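Local atomic coordinates of probable mannosyltransferase KTR4 (Saccharomyces cerevisiae, PDB entry 5A07), a protein that belongs to the GT-A class of glycosyltransferases and holds guanosine-5'-diphosphate and a manganese ion in its lumenal part. Residues 104-109 / 220-225; 144-149 / 164-169. All coordinates share one frame; numbering follows the deposited sequence.

Contact 1: 104-109 / 220-225; sequences KGTILS and PLLSKY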
loop_
_atom_site.group_PDB
_atom_site.type_symbol
_atom_site.label_atom_id
_atom_site.label_comp_id
_atom_site.label_asym_id
_atom_site.label_seq_id
_atom_site.Cartn_x
_atom_site.Cartn_y
_atom_site.Cartn_z
ATOM N N LYS B 104 -7.795 11.810 14.301
ATOM C CA LYS B 104 -8.008 12.691 13.155
ATOM C C LYS B 104 -7.823 11.907 11.826
ATOM O O LYS B 104 -6.784 11.982 11.173
ATOM C CB LYS B 104 -7.024 13.872 13.133
ATOM C CG LYS B 104 -6.872 14.595 14.412
ATOM C CD LYS B 104 -7.998 15.442 14.759
ATOM C CE LYS B 104 -7.459 16.651 15.558
ATOM N NZ LYS B 104 -8.596 17.096 16.417
ATOM N N GLY B 105 -8.861 11.157 11.468
ATOM C CA GLY B 105 -8.763 10.204 10.406
ATOM C C GLY B 105 -10.012 10.201 9.565
ATOM O O GLY B 105 -11.097 10.601 10.057
ATOM N N THR B 106 -9.841 9.746 8.316
ATOM C CA THR B 106 -10.934 9.621 7.383
ATOM C C THR B 106 -10.717 8.373 6.557
ATOM O O THR B 106 -9.575 7.969 6.316
ATOM C CB THR B 106 -11.059 10.851 6.489
ATOM O OG1 THR B 106 -12.266 10.838 5.725
ATOM C CG2 THR B 106 -9.834 11.014 5.595
ATOM N N ILE B 107 -11.831 7.814 6.115
ATOM C CA ILE B 107 -11.828 6.838 5.042
ATOM C C ILE B 107 -11.810 7.569 3.749
ATOM O O ILE B 107 -12.592 8.483 3.575
ATOM C CB ILE B 107 -13.038 5.947 5.155
ATOM C CG1 ILE B 107 -12.952 5.236 6.487
ATOM C CG2 ILE B 107 -12.983 4.921 4.055
ATOM C CD1 ILE B 107 -14.267 4.939 6.982
ATOM N N LEU B 108 -10.845 7.284 2.886
ATOM C CA LEU B 108 -10.644 8.023 1.677
ATOM C C LEU B 108 -10.876 7.187 0.441
ATOM O O LEU B 108 -10.351 6.075 0.325
ATOM C CB LEU B 108 -9.198 8.549 1.613
ATOM C CG LEU B 108 -8.791 9.162 0.265
ATOM C CD1 LEU B 108 -9.509 10.463 -0.040
ATOM C CD2 LEU B 108 -7.290 9.421 0.221
ATOM N N SER B 109 -11.630 7.709 -0.536
ATOM C CA SER B 109 -11.756 7.047 -1.809
ATOM C C SER B 109 -11.624 8.075 -2.944
ATOM O O SER B 109 -12.386 9.053 -2.997
ATOM C CB SER B 109 -13.121 6.361 -2.009
ATOM O OG SER B 109 -13.572 5.575 -0.916
ATOM N N PRO B 220 -7.133 20.075 -0.176
ATOM C CA PRO B 220 -7.648 20.830 0.951
ATOM C C PRO B 220 -8.516 20.071 1.971
ATOM O O PRO B 220 -8.456 20.356 3.153
ATOM C CB PRO B 220 -8.503 21.950 0.280
ATOM C CG PRO B 220 -7.885 22.125 -1.008
ATOM C CD PRO B 220 -7.371 20.762 -1.459
ATOM N N LEU B 221 -9.334 19.110 1.518
ATOM C CA LEU B 221 -10.210 18.427 2.458
ATOM C C LEU B 221 -9.431 17.559 3.427
ATOM O O LEU B 221 -9.982 17.200 4.507
ATOM C CB LEU B 221 -11.259 17.610 1.736
ATOM C CG LEU B 221 -12.318 18.409 1.006
ATOM C CD1 LEU B 221 -13.206 17.425 0.253
ATOM C CD2 LEU B 221 -13.147 19.213 1.990
ATOM N N LEU B 222 -8.198 17.218 3.048
ATOM C CA LEU B 222 -7.393 16.295 3.853
ATOM C C LEU B 222 -6.444 17.040 4.801
ATOM O O LEU B 222 -5.729 16.425 5.578
ATOM C CB LEU B 222 -6.622 15.357 2.906
ATOM C CG LEU B 222 -7.516 14.291 2.213
ATOM C CD1 LEU B 222 -6.596 13.315 1.534
ATOM C CD2 LEU B 222 -8.387 13.509 3.135
ATOM N N SER B 223 -6.446 18.366 4.711
ATOM C CA SER B 223 -5.453 19.159 5.512
ATOM C C SER B 223 -5.765 18.930 6.978
ATOM O O SER B 223 -4.915 18.982 7.792
ATOM C CB SER B 223 -5.509 20.673 5.155
ATOM O OG SER B 223 -6.702 21.248 5.741
ATOM N N LYS B 224 -7.022 18.680 7.348
ATOM C CA LYS B 224 -7.356 18.498 8.748
ATOM C C LYS B 224 -7.134 17.074 9.304
ATOM O O LYS B 224 -7.493 16.791 10.451
ATOM C CB LYS B 224 -8.832 18.900 8.956
ATOM C CG LYS B 224 -9.887 18.137 8.126
ATOM C CD LYS B 224 -11.320 18.652 8.372
ATOM C CE LYS B 224 -12.326 18.013 7.441
ATOM N NZ LYS B 224 -12.174 18.343 5.993
ATOM N N TYR B 225 -6.674 16.136 8.499
ATOM C CA TYR B 225 -6.532 14.739 8.997
ATOM C C TYR B 225 -5.050 14.350 9.117
ATOM O O TYR B 225 -4.252 14.732 8.273
ATOM C CB TYR B 225 -7.232 13.773 8.065
ATOM C CG TYR B 225 -8.719 13.949 7.945
ATOM C CD1 TYR B 225 -9.530 13.766 9.007
ATOM C CD2 TYR B 225 -9.271 14.395 6.785
ATOM C CE1 TYR B 225 -10.902 13.908 8.905
ATOM C CE2 TYR B 225 -10.622 14.565 6.648
ATOM C CZ TYR B 225 -11.438 14.307 7.708
ATOM O OH TYR B 225 -12.790 14.501 7.545
#

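Contact 2: 144-149 / 164-169; sequences EEFTDE and VEFGTI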
loop_
_atom_site.group_PDB
_atom_site.type_symbol
_atom_site.label_atom_id
_atom_site.label_comp_id
_atom_site.label_asym_id
_atom_site.label_seq_id
_atom_site.Cartn_x
_atom_site.Cartn_y
_atom_site.Cartn_z
ATOM N N GLU B 144 -13.105 14.958 -11.784
ATOM C CA GLU B 144 -14.315 15.653 -12.267
ATOM C C GLU B 144 -15.140 15.933 -11.074
ATOM O O GLU B 144 -14.904 15.332 -10.028
ATOM C CB GLU B 144 -15.105 14.733 -13.154
ATOM C CG GLU B 144 -14.448 14.376 -14.445
ATOM C CD GLU B 144 -15.374 13.451 -15.228
ATOM O OE1 GLU B 144 -16.387 12.965 -14.626
ATOM O OE2 GLU B 144 -15.126 13.210 -16.436
ATOM N N GLU B 145 -16.153 16.794 -11.218
ATOM C CA GLU B 145 -17.073 17.112 -10.146
ATOM C C GLU B 145 -17.976 15.906 -9.900
ATOM O O GLU B 145 -18.487 15.333 -10.823
ATOM C CB GLU B 145 -17.995 18.287 -10.459
ATOM C CG GLU B 145 -17.371 19.519 -11.110
ATOM C CD GLU B 145 -16.654 20.486 -10.159
ATOM O OE1 GLU B 145 -16.915 20.526 -8.917
ATOM O OE2 GLU B 145 -15.795 21.241 -10.691
ATOM N N PHE B 146 -18.216 15.581 -8.666
ATOM C CA PHE B 146 -19.223 14.550 -8.339
ATOM C C PHE B 146 -20.617 15.075 -8.668
ATOM O O PHE B 146 -20.942 16.216 -8.306
ATOM C CB PHE B 146 -19.136 14.201 -6.848
ATOM C CG PHE B 146 -17.962 13.314 -6.498
ATOM C CD1 PHE B 146 -17.953 12.002 -6.915
ATOM C CD2 PHE B 146 -16.902 13.789 -5.765
ATOM C CE1 PHE B 146 -16.910 11.138 -6.591
ATOM C CE2 PHE B 146 -15.843 12.928 -5.426
ATOM C CZ PHE B 146 -15.857 11.609 -5.854
ATOM N N THR B 147 -21.465 14.251 -9.258
ATOM C CA THR B 147 -22.842 14.651 -9.457
ATOM C C THR B 147 -23.655 14.593 -8.164
ATOM O O THR B 147 -23.332 13.821 -7.227
ATOM C CB THR B 147 -23.484 13.773 -10.510
ATOM O OG1 THR B 147 -23.567 12.420 -10.016
ATOM C CG2 THR B 147 -22.696 13.784 -11.790
ATOM N N ASP B 148 -24.781 15.288 -8.149
ATOM C CA ASP B 148 -25.733 15.128 -7.090
ATOM C C ASP B 148 -26.252 13.703 -6.923
ATOM O O ASP B 148 -26.537 13.309 -5.806
ATOM C CB ASP B 148 -26.977 16.015 -7.288
ATOM C CG ASP B 148 -26.675 17.501 -7.014
ATOM O OD1 ASP B 148 -25.580 17.829 -6.544
ATOM O OD2 ASP B 148 -27.534 18.329 -7.261
ATOM N N GLU B 149 -26.444 12.971 -8.020
ATOM C CA GLU B 149 -26.883 11.571 -7.895
ATOM C C GLU B 149 -25.820 10.638 -7.253
ATOM O O GLU B 149 -26.151 9.774 -6.455
ATOM C CB GLU B 149 -27.268 11.004 -9.268
ATOM C CG GLU B 149 -28.602 11.634 -9.727
ATOM C CD GLU B 149 -29.199 10.974 -10.950
ATOM O OE1 GLU B 149 -28.430 10.522 -11.797
ATOM O OE2 GLU B 149 -30.459 10.847 -10.961
ATOM N N VAL B 164 -19.882 12.740 5.366
ATOM C CA VAL B 164 -19.319 12.538 4.076
ATOM C C VAL B 164 -18.890 13.878 3.445
ATOM O O VAL B 164 -19.637 14.833 3.532
ATOM C CB VAL B 164 -20.245 11.778 3.148
ATOM C CG1 VAL B 164 -20.579 10.406 3.764
ATOM C CG2 VAL B 164 -21.559 12.533 2.977
ATOM N N GLU B 165 -17.715 13.950 2.853
ATOM C CA GLU B 165 -17.300 15.152 2.127
ATOM C C GLU B 165 -16.831 14.781 0.762
ATOM O O GLU B 165 -16.256 13.693 0.554
ATOM C CB GLU B 165 -16.197 15.895 2.910
ATOM C CG GLU B 165 -16.678 16.441 4.263
ATOM C CD GLU B 165 -15.628 17.248 5.058
ATOM O OE1 GLU B 165 -14.405 17.161 4.758
ATOM O OE2 GLU B 165 -16.029 17.842 6.081
ATOM N N PHE B 166 -17.153 15.625 -0.204
ATOM C CA PHE B 166 -16.822 15.408 -1.607
ATOM C C PHE B 166 -16.002 16.513 -2.146
ATOM O O PHE B 166 -16.393 17.687 -1.977
ATOM C CB PHE B 166 -18.120 15.372 -2.452
ATOM C CG PHE B 166 -19.107 14.295 -1.991
ATOM C CD1 PHE B 166 -20.041 14.572 -0.990
ATOM C CD2 PHE B 166 -19.045 12.997 -2.500
ATOM C CE1 PHE B 166 -20.929 13.604 -0.542
ATOM C CE2 PHE B 166 -19.908 12.027 -2.048
ATOM C CZ PHE B 166 -20.830 12.302 -1.060
ATOM N N GLY B 167 -14.906 16.189 -2.797
ATOM C CA GLY B 167 -14.011 17.187 -3.348
ATOM C C GLY B 167 -13.580 16.912 -4.741
ATOM O O GLY B 167 -13.359 15.766 -5.172
ATOM N N THR B 168 -13.394 17.999 -5.483
ATOM C CA THR B 168 -12.818 17.892 -6.784
ATOM C C THR B 168 -11.311 18.208 -6.781
ATOM O O THR B 168 -10.887 19.020 -6.079
ATOM C CB THR B 168 -13.505 18.908 -7.750
ATOM O OG1 THR B 168 -14.911 18.735 -7.602
ATOM C CG2 THR B 168 -13.135 18.612 -9.187
ATOM N N ILE B 169 -10.547 17.586 -7.620
ATOM C CA ILE B 169 -9.103 17.826 -7.620
ATOM C C ILE B 169 -8.861 18.849 -8.718
ATOM O O ILE B 169 -9.284 18.640 -9.839
ATOM C CB ILE B 169 -8.328 16.564 -7.993
ATOM C CG1 ILE B 169 -8.637 15.437 -6.974
ATOM C CG2 ILE B 169 -6.810 16.867 -8.068
ATOM C CD1 ILE B 169 -8.346 14.069 -7.526
HETATM O O HOH W 1 -16.950 17.254 -6.513
#

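Contact 1: 104-109 / 220-225
The Tyr225 ring is sandwiched: Thr106 CB stands 3.6 Å above one face, over its centre, and CG of Lys224, the residue before it, lies 3.9 Å from the plane on the opposite face. A CH-pi contact is supported by Thr106 CB lying 11° off the ring normal. Near the ring plane the edge meets Lys104 C, while Gly105 O approaches Tyr225 CE1 obliquely at 3.5 Å. In Thr106, OG1 lies anti to the backbone N (chi1 -170°) and CG2 sits between N and carbonyl carbon; this methyl reaches Tyr225 CD2 at 3.6 Å and Leu222 CD2 at 3.8 Å. Further along the strand, Leu108 CD2 meets Leu222 CD1 at 4.2 Å, the side chains crossing at about a right angle. The type I turn Leu222-Tyr225 leads into strand 227-230, the parallel partner of strand 105-110. Two polar ends find partners off the facing segment: Thr106 OG1 hydrogen-bonds with Thr139, and Lys224 NZ donates to Leu221 O of its own segment at 2.9 Å, with Glu165 as second partner. Between 104-109 and 220-225 the contact is apolar and CH-pi packing; backbone bonds of Lys104 and Thr106 go to Lys226, Tyr227 and Trp229.

Contact 2: 144-149 / 164-169
Thr168 OG1 is held by two partners: it donates to Glu145 OE1 at 3.0 Å and accepts a bond from a water 2.7 Å away. The hydroxyl meets Glu145 OE1 from above the carboxylate, 74° out of its plane. Although the Glu145 side chain sets off away from the strand, its bend at chi2 (-81°) brings the carboxylate back to Thr168. The same water accepts from Phe146 N at 3.0 Å, so it bridges the loop backbone to the threonine. These residues belong to the beta-alpha-beta unit formed by strand 138-142, helix 148-156 and strand 164-168, part of the parallel region of the GT-A sheet; Thr147 is the N-cap of the helix, its OG1 bonded to Phe150 N. Just before the cap, Phe146 points toward the strand and forms a T-shaped pair with Phe166, with centroids 5.6 Å apart and planes at 70°. Phe166 gives its edge: its CD2 lies 4.0 Å above the Phe146 plane, offset toward the rim. Phe166 CB adds an apolar contact with Phe146 CD2 at 3.9 Å, and Gly167 O approaches Phe146 CE2 obliquely at 3.8 Å. Phe150 meets the Phe146 ring and Phe140 the Phe166 ring, while Asn113 ND2 donates to Glu145 O and its OD1 accepts from Thr147 N. The nearest atoms of the Phe146 side chain and the bound GDP are about 6 Å apart, beyond contact.

From the N terminus, 104-109 comes first, on strand 105-110; helix 116-131 and strand 138-142 follow before the chain reaches 144-149. Helix 148-156 then leads to 164-169, where contact 2 closes a short loop of 14 intervening residues. Helices 182-194 and 203-214 come next, and 220-225 closes contact 1 across 110 residues, so the smaller loop falls wholly within the larger and the two do not cross. Both reach the same mixed sheet, and their centres are about 15 Å apart. They also touch directly: Lys224 NZ and Glu165 OE1 form a salt bridge of 2.8 Å, and Leu221 CD1 packs 3.7 Å from Gly167 CA, joining the 220-225 loop to strand 164-168.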